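Local coordinates for protein DNA polymerase III beta subunit (Streptococcus pyogenes, PDB 2AVT) that probably forms a ring-shaped sliding clamp around duplex DNA that tethers the replicative polymerase to its template during chromosome replication, at residues E157-P160 with I161-G164. Sequence-based numbering, arbitrary orientation.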
ATOM      1  N   GLU A 157     -21.487   9.305 -12.025  1.00 65.12           N
ATOM      2  CA  GLU A 157     -21.574  10.713 -12.393  1.00 65.09           C
ATOM      3  C   GLU A 157     -22.840  11.025 -13.180  1.00 64.70           C
ATOM      4  O   GLU A 157     -23.231  12.187 -13.292  1.00 64.60           O
ATOM      5  CB  GLU A 157     -20.347  11.128 -13.212  1.00 66.58           C
ATOM      6  CG  GLU A 157     -19.080  11.302 -12.389  1.00 67.89           C
ATOM      7  CD  GLU A 157     -19.242  12.357 -11.310  1.00 68.71           C
ATOM      8  OE1 GLU A 157     -19.665  13.481 -11.647  1.00 69.25           O
ATOM      9  OE2 GLU A 157     -18.947  12.067 -10.130  1.00 68.86           O
ATOM     10  N   SER A 158     -23.477   9.990 -13.720  1.00 63.94           N
ATOM     11  CA  SER A 158     -24.699  10.175 -14.495  1.00 63.54           C
ATOM     12  C   SER A 158     -25.666  11.090 -13.749  1.00 63.00           C
ATOM     13  O   SER A 158     -26.337  11.923 -14.356  1.00 62.38           O
ATOM     14  CB  SER A 158     -25.364   8.823 -14.770  1.00 63.77           C
ATOM     15  OG  SER A 158     -25.712   8.166 -13.565  1.00 64.24           O
ATOM     16  N   ARG A 159     -25.733  10.929 -12.430  1.00 62.56           N
ATOM     17  CA  ARG A 159     -26.610  11.760 -11.607  1.00 62.51           C
ATOM     18  C   ARG A 159     -25.812  12.367 -10.458  1.00 60.92           C
ATOM     19  O   ARG A 159     -25.600  11.728  -9.427  1.00 60.48           O
ATOM     20  CB  ARG A 159     -27.771  10.936 -11.043  1.00 63.47           C
ATOM     21  CG  ARG A 159     -28.901  11.788 -10.468  1.00 65.49           C
ATOM     22  CD  ARG A 159     -29.985  10.934  -9.814  1.00 67.12           C
ATOM     23  NE  ARG A 159     -31.176  11.718  -9.491  1.00 67.96           N
ATOM     24  CZ  ARG A 159     -32.244  11.237  -8.860  1.00 68.45           C
ATOM     25  NH1 ARG A 159     -32.278   9.970  -8.472  1.00 68.62           N
ATOM     26  NH2 ARG A 159     -33.285  12.025  -8.627  1.00 68.38           N
ATOM     27  N   PRO A 160     -25.368  13.619 -10.631  1.00 59.42           N
ATOM     28  CA  PRO A 160     -24.583  14.401  -9.670  1.00 58.31           C
ATOM     29  C   PRO A 160     -25.115  14.413  -8.233  1.00 56.77           C
ATOM     30  O   PRO A 160     -24.418  14.012  -7.306  1.00 56.44           O
ATOM     31  CB  PRO A 160     -24.585  15.798 -10.291  1.00 57.88           C
ATOM     32  CG  PRO A 160     -24.594  15.501 -11.754  1.00 59.01           C
ATOM     33  CD  PRO A 160     -25.632  14.403 -11.850  1.00 58.62           C
ATOM     34  N   ILE A 161     -26.350  14.875  -8.058  1.00 55.79           N
ATOM     35  CA  ILE A 161     -26.959  14.963  -6.733  1.00 54.85           C
ATOM     36  C   ILE A 161     -26.819  13.733  -5.836  1.00 51.97           C
ATOM     37  O   ILE A 161     -26.641  13.878  -4.630  1.00 52.50           O
ATOM     38  CB  ILE A 161     -28.459  15.350  -6.830  1.00 56.16           C
ATOM     39  CG1 ILE A 161     -29.180  14.458  -7.839  1.00 57.34           C
ATOM     40  CG2 ILE A 161     -28.593  16.811  -7.216  1.00 57.71           C
ATOM     41  CD1 ILE A 161     -29.525  13.095  -7.304  1.00 59.67           C
ATOM     42  N   LEU A 162     -26.892  12.530  -6.403  1.00 48.64           N
ATOM     43  CA  LEU A 162     -26.764  11.318  -5.597  1.00 46.26           C
ATOM     44  C   LEU A 162     -25.328  11.071  -5.153  1.00 45.56           C
ATOM     45  O   LEU A 162     -25.067  10.219  -4.304  1.00 42.97           O
ATOM     46  CB  LEU A 162     -27.258  10.092  -6.366  1.00 47.06           C
ATOM     47  CG  LEU A 162     -28.763   9.934  -6.601  1.00 48.59           C
ATOM     48  CD1 LEU A 162     -29.047   8.489  -6.984  1.00 47.12           C
ATOM     49  CD2 LEU A 162     -29.539  10.293  -5.338  1.00 48.00           C
ATOM     50  N   THR A 163     -24.400  11.819  -5.738  1.00 44.48           N
ATOM     51  CA  THR A 163     -22.988  11.682  -5.416  1.00 43.97           C
ATOM     52  C   THR A 163     -22.677  12.308  -4.060  1.00 42.36           C
ATOM     53  O   THR A 163     -21.671  11.989  -3.435  1.00 42.65           O
ATOM     54  CB  THR A 163     -22.112  12.363  -6.491  1.00 44.32           C
ATOM     55  OG1 THR A 163     -22.456  11.852  -7.786  1.00 48.77           O
ATOM     56  CG2 THR A 163     -20.645  12.091  -6.231  1.00 44.95           C
ATOM     57  N   GLY A 164     -23.551  13.194  -3.602  1.00 41.49           N
ATOM     58  CA  GLY A 164     -23.308  13.843  -2.327  1.00 40.83           C
ATOM     59  C   GLY A 164     -24.157  13.370  -1.165  1.00 39.16           C
ATOM     60  O   GLY A 164     -24.959  12.445  -1.289  1.00 39.96           O
TER
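Pro160 O takes two donors from Thr163, three residues further along the chain. The stronger is the backbone amide: Thr163 N lies 2.7 Å from Pro160 O with an N-H...O angle of 151°. It approaches from above the carbonyl plane, 42° out of it. The hydroxyl adds a weak bond, with Thr163 OG1 3.0 Å from Pro160 O; a chi1 of -54° sets OG1 beside its own backbone N, and that is how both donors of one residue reach the same oxygen. One step earlier the pattern recurs more loosely, Leu162 N giving a weak, bent bond to Arg159 O at 3.4 Å.

These i to i+3 links, with helical backbone angles at 161-163, make a tight turn, the 160-163 step being a type I beta turn, in the loop that joins helix 139-149 to strand 164-170 in the central domain of the clamp. Gly164 begins that strand, and a weak bond from Gly164 N to Ile161 O, 3.3 Å, closes the last step. Thr163 is also held from outside, its O accepting a hydrogen bond from the hydroxyl of Ser205 at the start of helix 205-214.

Van der Waals contact is made by Arg159, whose chain, extended from CG to NE, slants across the end of Ile161 and the branch of Leu162. Ile161 CD1 lies over one face of the guanidinium together with Leu162 CD2, while Leu162 CG meets Arg159 CD at 3.6 Å. Pro250, from another loop, touches all three side chains.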